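Local coordinates for chitinase (Paenibacillus sp. FPU-7, PDB 5GZT), which probably hydrolyses internal beta-1,4 linkages between N-acetylglucosamine units of chitin and chitodextrins, acting as an endochitinase, at residues Ile791-Ala796 and Arg826-Asp831; Lys838-Lys841 and Ser846-Val849; Ser877-Met882 and Asp888-Asp893. All coordinates share one frame; numbering follows the deposited sequence.

Contact 1: residues Ile791-Ala796 and Arg826-Asp831; sequences INYAFA and RNNPDD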
ATOM      1  N   ILE B 791     -16.476  46.908 -16.985  1.00 14.29           N
ATOM      2  CA  ILE B 791     -16.930  47.197 -15.632  1.00 16.05           C
ATOM      3  C   ILE B 791     -18.219  46.542 -15.315  1.00 15.25           C
ATOM      4  O   ILE B 791     -19.157  46.620 -16.139  1.00 15.57           O
ATOM      5  CB  ILE B 791     -17.154  48.718 -15.497  1.00 18.75           C
ATOM      6  CG1 ILE B 791     -15.783  49.441 -15.480  1.00 18.73           C
ATOM      7  CG2 ILE B 791     -17.922  49.018 -14.168  1.00 20.55           C
ATOM      8  CD1 ILE B 791     -15.858  50.953 -15.593  1.00 18.81           C
ATOM      9  N   ASN B 792     -18.325  45.930 -14.148  1.00 14.20           N
ATOM     10  CA  ASN B 792     -19.618  45.590 -13.602  1.00 15.52           C
ATOM     11  C   ASN B 792     -20.038  46.613 -12.508  1.00 17.19           C
ATOM     12  O   ASN B 792     -19.312  46.795 -11.561  1.00 17.15           O
ATOM     13  CB  ASN B 792     -19.659  44.192 -12.929  1.00 15.31           C
ATOM     14  CG  ASN B 792     -19.775  43.029 -13.921  1.00 14.15           C
ATOM     15  OD1 ASN B 792     -19.903  43.216 -15.126  1.00 17.54           O
ATOM     16  ND2 ASN B 792     -19.573  41.828 -13.416  1.00 13.38           N
ATOM     17  N   TYR B 793     -21.182  47.276 -12.635  1.00 16.42           N
ATOM     18  CA  TYR B 793     -21.671  48.206 -11.604  1.00 16.09           C
ATOM     19  C   TYR B 793     -22.484  47.452 -10.591  1.00 16.35           C
ATOM     20  O   TYR B 793     -23.501  46.881 -10.939  1.00 16.06           O
ATOM     21  CB  TYR B 793     -22.515  49.315 -12.241  1.00 16.09           C
ATOM     22  CG  TYR B 793     -22.947  50.376 -11.294  1.00 16.97           C
ATOM     23  CD1 TYR B 793     -22.068  51.392 -10.881  1.00 17.18           C
ATOM     24  CD2 TYR B 793     -24.224  50.355 -10.748  1.00 19.51           C
ATOM     25  CE1 TYR B 793     -22.480  52.404  -9.988  1.00 19.27           C
ATOM     26  CE2 TYR B 793     -24.655  51.374  -9.840  1.00 20.57           C
ATOM     27  CZ  TYR B 793     -23.784  52.383  -9.472  1.00 19.52           C
ATOM     28  OH  TYR B 793     -24.255  53.342  -8.632  1.00 22.11           O
ATOM     29  N   ALA B 794     -21.983  47.361  -9.345  1.00 15.23           N
ATOM     30  CA  ALA B 794     -22.624  46.683  -8.242  1.00 16.24           C
ATOM     31  C   ALA B 794     -23.422  47.719  -7.402  1.00 20.30           C
ATOM     32  O   ALA B 794     -22.824  48.677  -6.978  1.00 21.57           O
ATOM     33  CB  ALA B 794     -21.524  46.103  -7.387  1.00 19.01           C
ATOM     34  N   PHE B 795     -24.744  47.648  -7.253  1.00 19.26           N
ATOM     35  CA  PHE B 795     -25.595  46.670  -7.901  1.00 17.40           C
ATOM     36  C   PHE B 795     -26.926  47.345  -8.172  1.00 18.20           C
ATOM     37  O   PHE B 795     -27.224  48.391  -7.597  1.00 19.60           O
ATOM     38  CB  PHE B 795     -25.878  45.495  -7.042  1.00 18.64           C
ATOM     39  CG  PHE B 795     -24.715  44.614  -6.691  1.00 20.31           C
ATOM     40  CD1 PHE B 795     -24.333  43.604  -7.542  1.00 19.88           C
ATOM     41  CD2 PHE B 795     -24.169  44.632  -5.385  1.00 18.60           C
ATOM     42  CE1 PHE B 795     -23.282  42.735  -7.205  1.00 20.46           C
ATOM     43  CE2 PHE B 795     -23.151  43.757  -5.032  1.00 20.53           C
ATOM     44  CZ  PHE B 795     -22.689  42.788  -5.949  1.00 22.67           C
ATOM     45  N   ALA B 796     -27.715  46.741  -9.074  1.00 17.04           N
ATOM     46  CA  ALA B 796     -29.160  46.920  -9.115  1.00 15.89           C
ATOM     47  C   ALA B 796     -29.805  45.783  -8.321  1.00 15.21           C
ATOM     48  O   ALA B 796     -29.167  44.777  -8.049  1.00 16.79           O
ATOM     49  CB  ALA B 796     -29.656  46.940 -10.529  1.00 16.43           C
ATOM     50  N   ARG B 826     -29.961  55.413   1.717  1.00 30.05           N
ATOM     51  CA  ARG B 826     -31.182  55.964   1.082  1.00 30.87           C
ATOM     52  C   ARG B 826     -30.852  56.903  -0.060  1.00 28.57           C
ATOM     53  O   ARG B 826     -31.611  56.970  -1.045  1.00 31.22           O
ATOM     54  CB  ARG B 826     -32.111  56.677   2.080  1.00 34.99           C
ATOM     55  CG  ARG B 826     -32.807  55.725   3.065  1.00 45.57           C
ATOM     56  CD  ARG B 826     -33.944  56.337   3.929  1.00 49.63           C
ATOM     57  NE  ARG B 826     -33.495  57.409   4.831  1.00 43.39           N
ATOM     58  CZ  ARG B 826     -33.096  57.252   6.094  1.00 47.03           C
ATOM     59  NH1 ARG B 826     -33.099  56.076   6.724  1.00 49.33           N
ATOM     60  NH2 ARG B 826     -32.707  58.313   6.766  1.00 52.03           N
ATOM     61  N   ASN B 827     -29.740  57.606   0.086  1.00 24.94           N
ATOM     62  CA  ASN B 827     -29.249  58.545  -0.883  1.00 30.67           C
ATOM     63  C   ASN B 827     -28.040  58.004  -1.717  1.00 29.78           C
ATOM     64  O   ASN B 827     -27.247  58.772  -2.249  1.00 28.76           O
ATOM     65  CB  ASN B 827     -28.791  59.808  -0.147  1.00 36.18           C
ATOM     66  CG  ASN B 827     -29.947  60.552   0.447  1.00 36.59           C
ATOM     67  OD1 ASN B 827     -30.144  60.531   1.651  1.00 43.77           O
ATOM     68  ND2 ASN B 827     -30.754  61.139  -0.395  1.00 37.74           N
ATOM     69  N   ASN B 828     -27.962  56.698  -1.880  1.00 29.30           N
ATOM     70  CA  ASN B 828     -26.904  56.087  -2.682  1.00 27.61           C
ATOM     71  C   ASN B 828     -26.772  56.808  -4.015  1.00 26.05           C
ATOM     72  O   ASN B 828     -27.760  57.062  -4.702  1.00 24.03           O
ATOM     73  CB  ASN B 828     -27.175  54.610  -2.900  1.00 27.53           C
ATOM     74  CG  ASN B 828     -25.949  53.897  -3.308  1.00 25.66           C
ATOM     75  OD1 ASN B 828     -25.067  53.661  -2.490  1.00 26.61           O
ATOM     76  ND2 ASN B 828     -25.830  53.656  -4.597  1.00 25.89           N
ATOM     77  N   PRO B 829     -25.546  57.202  -4.351  1.00 22.77           N
ATOM     78  CA  PRO B 829     -25.295  58.069  -5.472  1.00 24.51           C
ATOM     79  C   PRO B 829     -25.319  57.408  -6.860  1.00 23.90           C
ATOM     80  O   PRO B 829     -24.422  57.597  -7.639  1.00 23.03           O
ATOM     81  CB  PRO B 829     -23.901  58.624  -5.150  1.00 23.89           C
ATOM     82  CG  PRO B 829     -23.229  57.499  -4.455  1.00 24.33           C
ATOM     83  CD  PRO B 829     -24.320  56.870  -3.620  1.00 23.88           C
ATOM     84  N   ASP B 830     -26.437  56.774  -7.214  1.00 27.04           N
ATOM     85  CA  ASP B 830     -26.541  55.966  -8.445  1.00 21.94           C
ATOM     86  C   ASP B 830     -26.567  56.868  -9.610  1.00 23.74           C
ATOM     87  O   ASP B 830     -25.735  56.709 -10.518  1.00 20.82           O
ATOM     88  CB  ASP B 830     -27.752  55.024  -8.389  1.00 20.73           C
ATOM     89  CG  ASP B 830     -27.564  53.926  -7.400  1.00 22.34           C
ATOM     90  OD1 ASP B 830     -26.626  53.067  -7.598  1.00 19.45           O
ATOM     91  OD2 ASP B 830     -28.318  53.894  -6.398  1.00 20.61           O
ATOM     92  N   ASP B 831     -27.430  57.899  -9.601  1.00 23.87           N
ATOM     93  CA  ASP B 831     -27.444  58.779 -10.764  1.00 22.98           C
ATOM     94  C   ASP B 831     -26.098  59.456 -11.035  1.00 23.87           C
ATOM     95  O   ASP B 831     -25.713  59.598 -12.189  1.00 24.78           O
ATOM     96  CB  ASP B 831     -28.479  59.905 -10.611  1.00 27.00           C
ATOM     97  CG  ASP B 831     -29.904  59.455 -10.867  1.00 30.67           C
ATOM     98  OD1 ASP B 831     -30.182  58.433 -11.552  1.00 32.37           O
ATOM     99  OD2 ASP B 831     -30.797  60.176 -10.419  1.00 33.75           O
TER
HETATM  100  O   HOH W   1     -28.166  50.791  -7.859  1.00 21.02           O

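Contact 2: residues Lys838-Lys841 and Ser846-Val849; sequences KTLK and SLKV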
ATOM      1  N   LYS B 838     -20.565  57.136 -17.681  1.00 25.89           N
ATOM      2  CA  LYS B 838     -20.687  57.607 -19.015  1.00 30.75           C
ATOM      3  C   LYS B 838     -19.484  58.405 -19.525  1.00 34.46           C
ATOM      4  O   LYS B 838     -19.191  58.334 -20.731  1.00 34.96           O
ATOM      5  CB  LYS B 838     -21.973  58.359 -19.150  1.00 34.25           C
ATOM      6  CG  LYS B 838     -22.152  58.934 -20.520  1.00 37.43           C
ATOM      7  CD  LYS B 838     -23.563  59.407 -20.678  1.00 43.14           C
ATOM      8  CE  LYS B 838     -23.712  60.207 -21.961  1.00 49.79           C
ATOM      9  NZ  LYS B 838     -25.145  60.540 -22.130  1.00 48.17           N
ATOM     10  N   THR B 839     -18.725  59.054 -18.612  1.00 33.89           N
ATOM     11  CA  THR B 839     -17.564  59.836 -18.963  1.00 33.98           C
ATOM     12  C   THR B 839     -16.413  58.900 -19.142  1.00 37.02           C
ATOM     13  O   THR B 839     -15.567  59.128 -19.993  1.00 37.05           O
ATOM     14  CB  THR B 839     -17.126  60.925 -17.910  1.00 34.42           C
ATOM     15  OG1 THR B 839     -16.526  60.318 -16.711  1.00 32.56           O
ATOM     16  CG2 THR B 839     -18.265  61.877 -17.616  1.00 32.67           C
ATOM     17  N   LEU B 840     -16.355  57.860 -18.334  1.00 29.42           N
ATOM     18  CA  LEU B 840     -15.457  56.782 -18.630  1.00 33.72           C
ATOM     19  C   LEU B 840     -15.650  56.334 -20.051  1.00 34.74           C
ATOM     20  O   LEU B 840     -14.670  56.131 -20.761  1.00 40.44           O
ATOM     21  CB  LEU B 840     -15.659  55.621 -17.700  1.00 34.99           C
ATOM     22  CG  LEU B 840     -14.763  55.496 -16.515  1.00 38.99           C
ATOM     23  CD1 LEU B 840     -14.321  56.809 -15.882  1.00 42.05           C
ATOM     24  CD2 LEU B 840     -15.439  54.599 -15.508  1.00 37.94           C
ATOM     25  N   LYS B 841     -16.910  56.157 -20.456  1.00 34.38           N
ATOM     26  CA  LYS B 841     -17.157  55.514 -21.753  1.00 38.49           C
ATOM     27  C   LYS B 841     -16.700  56.398 -22.900  1.00 42.81           C
ATOM     28  O   LYS B 841     -16.678  55.931 -24.033  1.00 39.02           O
ATOM     29  CB  LYS B 841     -18.624  55.039 -21.904  1.00 32.46           C
ATOM     30  CG  LYS B 841     -18.930  53.719 -21.187  1.00 33.48           C
ATOM     31  CD  LYS B 841     -20.427  53.387 -21.005  1.00 33.48           C
ATOM     32  CE  LYS B 841     -21.187  53.029 -22.280  1.00 31.71           C
ATOM     33  NZ  LYS B 841     -20.320  52.344 -23.305  1.00 31.94           N
ATOM     34  N   SER B 846     -14.082  51.824 -26.342  1.00 26.51           N
ATOM     35  CA  SER B 846     -14.284  50.367 -26.369  1.00 28.81           C
ATOM     36  C   SER B 846     -14.707  49.784 -24.974  1.00 24.88           C
ATOM     37  O   SER B 846     -15.118  48.608 -24.885  1.00 23.61           O
ATOM     38  CB  SER B 846     -13.015  49.719 -26.959  1.00 28.31           C
ATOM     39  OG  SER B 846     -12.004  49.772 -26.000  1.00 33.08           O
ATOM     40  N   LEU B 847     -14.663  50.574 -23.893  1.00 19.96           N
ATOM     41  CA  LEU B 847     -15.105  50.087 -22.593  1.00 20.32           C
ATOM     42  C   LEU B 847     -16.540  49.562 -22.648  1.00 18.64           C
ATOM     43  O   LEU B 847     -17.372  50.208 -23.244  1.00 20.53           O
ATOM     44  CB  LEU B 847     -15.036  51.201 -21.589  1.00 21.52           C
ATOM     45  CG  LEU B 847     -15.442  50.895 -20.159  1.00 21.50           C
ATOM     46  CD1 LEU B 847     -14.544  49.844 -19.510  1.00 22.40           C
ATOM     47  CD2 LEU B 847     -15.349  52.155 -19.368  1.00 21.62           C
ATOM     48  N   LYS B 848     -16.795  48.421 -22.044  1.00 17.99           N
ATOM     49  CA  LYS B 848     -18.139  47.918 -21.753  1.00 18.89           C
ATOM     50  C   LYS B 848     -18.484  48.032 -20.288  1.00 18.16           C
ATOM     51  O   LYS B 848     -17.742  47.592 -19.424  1.00 18.20           O
ATOM     52  CB  LYS B 848     -18.284  46.482 -22.331  1.00 22.43           C
ATOM     53  CG  LYS B 848     -18.109  46.590 -23.879  1.00 26.79           C
ATOM     54  CD  LYS B 848     -18.162  45.309 -24.630  1.00 39.86           C
ATOM     55  CE  LYS B 848     -18.686  45.480 -26.091  1.00 45.53           C
ATOM     56  NZ  LYS B 848     -19.791  44.451 -26.354  1.00 41.88           N
ATOM     57  N   VAL B 849     -19.638  48.616 -20.008  1.00 16.23           N
ATOM     58  CA  VAL B 849     -20.135  48.756 -18.657  1.00 15.70           C
ATOM     59  C   VAL B 849     -21.460  48.015 -18.546  1.00 15.43           C
ATOM     60  O   VAL B 849     -22.426  48.407 -19.189  1.00 17.11           O
ATOM     61  CB  VAL B 849     -20.373  50.235 -18.358  1.00 18.04           C
ATOM     62  CG1 VAL B 849     -20.692  50.401 -16.915  1.00 18.14           C
ATOM     63  CG2 VAL B 849     -19.125  51.046 -18.712  1.00 19.17           C
TER
HETATM   64  O   HOH W   2     -17.318  52.900 -24.114  1.00 35.28           O

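Contact 3: residues Ser877-Met882 and Asp888-Asp893; sequences SAIAFM and DGIDLD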
ATOM      1  N   SER B 877     -38.056  44.305 -17.368  1.00 17.52           N
ATOM      2  CA  SER B 877     -37.618  45.378 -16.457  1.00 16.39           C
ATOM      3  C   SER B 877     -36.081  45.598 -16.409  1.00 16.63           C
ATOM      4  O   SER B 877     -35.591  46.738 -16.333  1.00 14.51           O
ATOM      5  CB  SER B 877     -38.182  45.077 -15.078  1.00 17.01           C
ATOM      6  OG  SER B 877     -37.833  46.087 -14.210  1.00 17.99           O
ATOM      7  N   ALA B 878     -35.310  44.499 -16.438  1.00 15.15           N
ATOM      8  CA  ALA B 878     -33.844  44.596 -16.453  1.00 14.71           C
ATOM      9  C   ALA B 878     -33.354  45.302 -17.698  1.00 14.97           C
ATOM     10  O   ALA B 878     -32.498  46.155 -17.672  1.00 14.19           O
ATOM     11  CB  ALA B 878     -33.296  43.171 -16.446  1.00 15.29           C
ATOM     12  N   ILE B 879     -34.030  45.023 -18.804  1.00 16.02           N
ATOM     13  CA  ILE B 879     -33.689  45.688 -20.063  1.00 17.38           C
ATOM     14  C   ILE B 879     -34.043  47.161 -20.047  1.00 17.29           C
ATOM     15  O   ILE B 879     -33.301  48.002 -20.589  1.00 17.54           O
ATOM     16  CB  ILE B 879     -34.334  44.883 -21.238  1.00 18.53           C
ATOM     17  CG1 ILE B 879     -33.388  43.732 -21.537  1.00 19.98           C
ATOM     18  CG2 ILE B 879     -34.695  45.751 -22.437  1.00 17.78           C
ATOM     19  CD1 ILE B 879     -34.032  42.641 -22.255  1.00 23.78           C
ATOM     20  N   ALA B 880     -35.182  47.501 -19.468  1.00 16.16           N
ATOM     21  CA  ALA B 880     -35.527  48.944 -19.395  1.00 16.99           C
ATOM     22  C   ALA B 880     -34.472  49.685 -18.550  1.00 17.27           C
ATOM     23  O   ALA B 880     -34.022  50.798 -18.899  1.00 19.51           O
ATOM     24  CB  ALA B 880     -36.981  49.182 -18.826  1.00 16.80           C
ATOM     25  N   PHE B 881     -34.031  49.046 -17.458  1.00 17.00           N
ATOM     26  CA  PHE B 881     -33.024  49.656 -16.594  1.00 16.41           C
ATOM     27  C   PHE B 881     -31.682  49.846 -17.386  1.00 17.15           C
ATOM     28  O   PHE B 881     -31.027  50.860 -17.315  1.00 15.58           O
ATOM     29  CB  PHE B 881     -32.861  48.768 -15.361  1.00 17.71           C
ATOM     30  CG  PHE B 881     -32.032  49.382 -14.254  1.00 17.24           C
ATOM     31  CD1 PHE B 881     -30.648  49.351 -14.313  1.00 16.56           C
ATOM     32  CD2 PHE B 881     -32.652  49.956 -13.129  1.00 18.69           C
ATOM     33  CE1 PHE B 881     -29.904  49.899 -13.338  1.00 16.94           C
ATOM     34  CE2 PHE B 881     -31.900  50.485 -12.109  1.00 18.50           C
ATOM     35  CZ  PHE B 881     -30.513  50.433 -12.203  1.00 19.56           C
ATOM     36  N   MET B 882     -31.328  48.828 -18.133  1.00 14.89           N
ATOM     37  CA  MET B 882     -30.129  48.815 -18.955  1.00 14.72           C
ATOM     38  C   MET B 882     -30.092  50.016 -19.895  1.00 14.25           C
ATOM     39  O   MET B 882     -29.129  50.815 -19.888  1.00 13.75           O
ATOM     40  CB  MET B 882     -29.986  47.460 -19.665  1.00 13.13           C
ATOM     41  CG  MET B 882     -28.698  47.321 -20.539  1.00 14.08           C
ATOM     42  SD  MET B 882     -28.837  45.868 -21.637  1.00 14.82           S
ATOM     43  CE  MET B 882     -29.853  46.574 -22.876  1.00 16.21           C
ATOM     44  N   ASP B 888     -24.212  48.499 -21.280  1.00 17.51           N
ATOM     45  CA  ASP B 888     -23.845  47.734 -22.486  1.00 15.64           C
ATOM     46  C   ASP B 888     -24.125  46.214 -22.321  1.00 16.31           C
ATOM     47  O   ASP B 888     -23.833  45.404 -23.230  1.00 13.76           O
ATOM     48  CB  ASP B 888     -22.366  47.919 -22.778  1.00 19.42           C
ATOM     49  CG  ASP B 888     -21.991  49.388 -22.935  1.00 18.29           C
ATOM     50  OD1 ASP B 888     -22.713  50.060 -23.584  1.00 19.28           O
ATOM     51  OD2 ASP B 888     -21.007  49.854 -22.328  1.00 18.18           O
ATOM     52  N   GLY B 889     -24.752  45.866 -21.203  1.00 12.85           N
ATOM     53  CA  GLY B 889     -25.136  44.503 -20.941  1.00 12.79           C
ATOM     54  C   GLY B 889     -25.601  44.312 -19.535  1.00 11.92           C
ATOM     55  O   GLY B 889     -25.770  45.306 -18.792  1.00 12.66           O
ATOM     56  N   ILE B 890     -25.980  43.088 -19.231  1.00 11.53           N
ATOM     57  CA  ILE B 890     -26.496  42.707 -17.928  1.00 11.58           C
ATOM     58  C   ILE B 890     -25.665  41.521 -17.350  1.00 12.86           C
ATOM     59  O   ILE B 890     -25.405  40.502 -18.012  1.00 12.38           O
ATOM     60  CB  ILE B 890     -28.006  42.310 -18.048  1.00 12.01           C
ATOM     61  CG1 ILE B 890     -28.862  43.528 -18.317  1.00 14.71           C
ATOM     62  CG2 ILE B 890     -28.520  41.672 -16.760  1.00 12.95           C
ATOM     63  CD1 ILE B 890     -30.246  43.177 -18.862  1.00 16.97           C
ATOM     64  N   ASP B 891     -25.258  41.656 -16.111  1.00 12.77           N
ATOM     65  CA  ASP B 891     -24.704  40.576 -15.340  1.00 14.54           C
ATOM     66  C   ASP B 891     -25.637  40.211 -14.209  1.00 13.89           C
ATOM     67  O   ASP B 891     -26.193  41.126 -13.568  1.00 16.46           O
ATOM     68  CB  ASP B 891     -23.388  41.053 -14.746  1.00 15.64           C
ATOM     69  CG  ASP B 891     -22.774  40.007 -13.782  1.00 17.34           C
ATOM     70  OD1 ASP B 891     -22.370  38.896 -14.196  1.00 16.75           O
ATOM     71  OD2 ASP B 891     -22.675  40.389 -12.590  1.00 18.32           O
ATOM     72  N   LEU B 892     -25.921  38.934 -14.018  1.00 13.95           N
ATOM     73  CA  LEU B 892     -26.788  38.479 -12.912  1.00 15.46           C
ATOM     74  C   LEU B 892     -25.971  37.761 -11.858  1.00 15.92           C
ATOM     75  O   LEU B 892     -25.272  36.796 -12.176  1.00 14.63           O
ATOM     76  CB  LEU B 892     -27.858  37.523 -13.422  1.00 14.63           C
ATOM     77  CG  LEU B 892     -28.824  37.999 -14.477  1.00 16.91           C
ATOM     78  CD1 LEU B 892     -29.898  36.956 -14.767  1.00 17.99           C
ATOM     79  CD2 LEU B 892     -29.450  39.315 -14.082  1.00 16.07           C
ATOM     80  N   ASP B 893     -26.106  38.179 -10.616  1.00 14.89           N
ATOM     81  CA  ASP B 893     -25.336  37.694  -9.488  1.00 16.61           C
ATOM     82  C   ASP B 893     -26.320  37.180  -8.462  1.00 15.99           C
ATOM     83  O   ASP B 893     -26.649  37.890  -7.544  1.00 16.84           O
ATOM     84  CB  ASP B 893     -24.378  38.770  -8.810  1.00 19.62           C
ATOM     85  CG  ASP B 893     -23.281  39.318  -9.770  1.00 25.30           C
ATOM     86  OD1 ASP B 893     -23.220  38.777 -10.883  1.00 25.65           O
ATOM     87  OD2 ASP B 893     -22.437  40.252  -9.462  1.00 28.51           O
TER

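Contact 1: residues Ile791-Ala796 and Arg826-Asp831
The phenol ring of Tyr793 meets the carboxylate of Asp830 at its edge: OD1 lies in the ring plane beside CE2, at 3.4 Å, while the two planes stand 74° apart. The nearby Phe834 ring makes an edge-to-face contact with the same phenol. Further along the strand, Ala794 CB sits over the centre of one face of the Phe795 ring, 3.4 Å above its plane. The peptide bond joining these two residues is cis, a non-prolyl cis linkage of the kind that recurs in family 18 chitinases.

Tyr793 stretches from the barrel strand to the start of helix 830-843, because chi1 (-175°) swings its ring away from the backbone nitrogen. Its OH donates to Asp830 OD1 over 2.6 Å, reaching the anti side of that oxygen 26° out of the carboxylate plane. Asn833 ND2 is a second partner of the hydroxyl. The other oxygen, Asp830 OD2, receives Asn828 ND2 at 3.1 Å from above the carboxylate plane; this amide also binds Gly772 O. Pro829 centres an inverse gamma turn, closed by Asp830 N to Asn828 O at 2.9 Å. Water 1 links Phe795 O to Asp830 OD1, the latter bond weak.

Both carboxylate oxygens thus have protein donors, which fixes the rotation of the group, and its place in the first turn of a helix would probably stabilise negative charge on this buried acid.

Contact 2: residues Lys838-Lys841 and Ser846-Val849
This is an alpha-to-beta turn of the family 18 (beta/alpha)8 barrel, where the end of helix 830-843 passes through a short loop into barrel strand 848-854. Lys841 and Leu847 are the residues of closest backbone approach, their CA atoms 5.9 Å apart, and the side chains between them close the turn on the N-terminal side of the barrel strands, opposite the end that carries the active site in TIM barrels.

The apolar seam has two parts. On one flank Leu840 CB packs on Leu847 CD2 at 3.9 Å, and both leucines also touch Ile791 of the adjoining strand 790-799. On the other, the aliphatic stem of Lys841 crosses Val849, with CD 3.5 Å from Val849 CG2 and CG 3.6 Å from the same methyl. Only CG2 of that valine comes so near the lysine, because it lies anti to the carbonyl carbon, whereas CG1 (chi1 -172°) is turned elsewhere.

Lys841 runs extended through chi2 and then bends at chi3 (70°) and again at chi4. The bends bring its ammonium group back over the start of the strand, where it forms a salt bridge with Asp888 OD2. One side chain thus offers methylenes to a valine and a charge to an aspartate. Lys841 NZ stays 3.6 Å from Leu847 O, and water 2 spans the two, 3.2 Å from NZ and 2.8 Å from that carbonyl oxygen.

Contact 3: residues Ser877-Met882 and Asp888-Asp893
Ile890 carries most of the packing between helix 868-884 and strand 889-893, consecutive elements of the family 18 (beta/alpha)8 barrel. From CB, which points toward the helix, the side chain sends out CG1 anti to its own carbonyl carbon (chi1 -71°). CG1 meets the sulfur of Met882, SD, at 4.1 Å. One bond further on, the terminal methyl CD1 reaches the helix surface: it lies 3.9 Å from Ala878 CB and touches CG1 of Ile879 at 4.2 Å. Ile890 thus enters between residues one helical turn apart, Ala878 and Met882, and the small alanine lets the methyl come close to the helix backbone. Ile879 and Met882 each cross the isoleucine side chain at about a right angle, so the chains touch at points rather than along their lengths.

The segment axes approach to 8.9 Å, and their directions differ by 129°, roughly opposed, as expected where a barrel helix leads back into the next strand. Phe922 and Leu926 of helix 911-933 cover Ala878 and Met882 from outside the pair. The strand sequence DGIDLD begins the DGxDxDxE signature of this family. The residues alternate: Ile890 faces the helix layer, while Asp891 and Asp893 turn to the barrel interior, meeting Ser852 and Tyr769 there.

Near the strand's start, Met882 runs extended through chi1 (-178°) and chi2, which carries its sulfur to Gly889. Its SD is 4.0 Å from Gly889 CA, and its CG is 4.0 Å from Gly889 O.

How the contacts relate
The contacts follow one another along the chain, each closing before the next opens, within the second family 18 catalytic domain. Their centres are 13 to 16 Å apart. Strands 790-799, 848-854 and 889-893 are successive parallel neighbours in the barrel wall, and contacts 1 and 2 use opposite ends of helix 830-843. Backbone hydrogen bonds tie them: Ile791 N to Lys848 O at 2.8 Å, and Asp888 N to Val849 O at 2.8 Å. The salt bridge of contact 2 ends on a residue of contact 3. Asn792, Phe795, Asp891 and Asp893 meet inside the barrel, so the three contacts hold helices to the outside of neighbouring strands, the last of which carries the family signature.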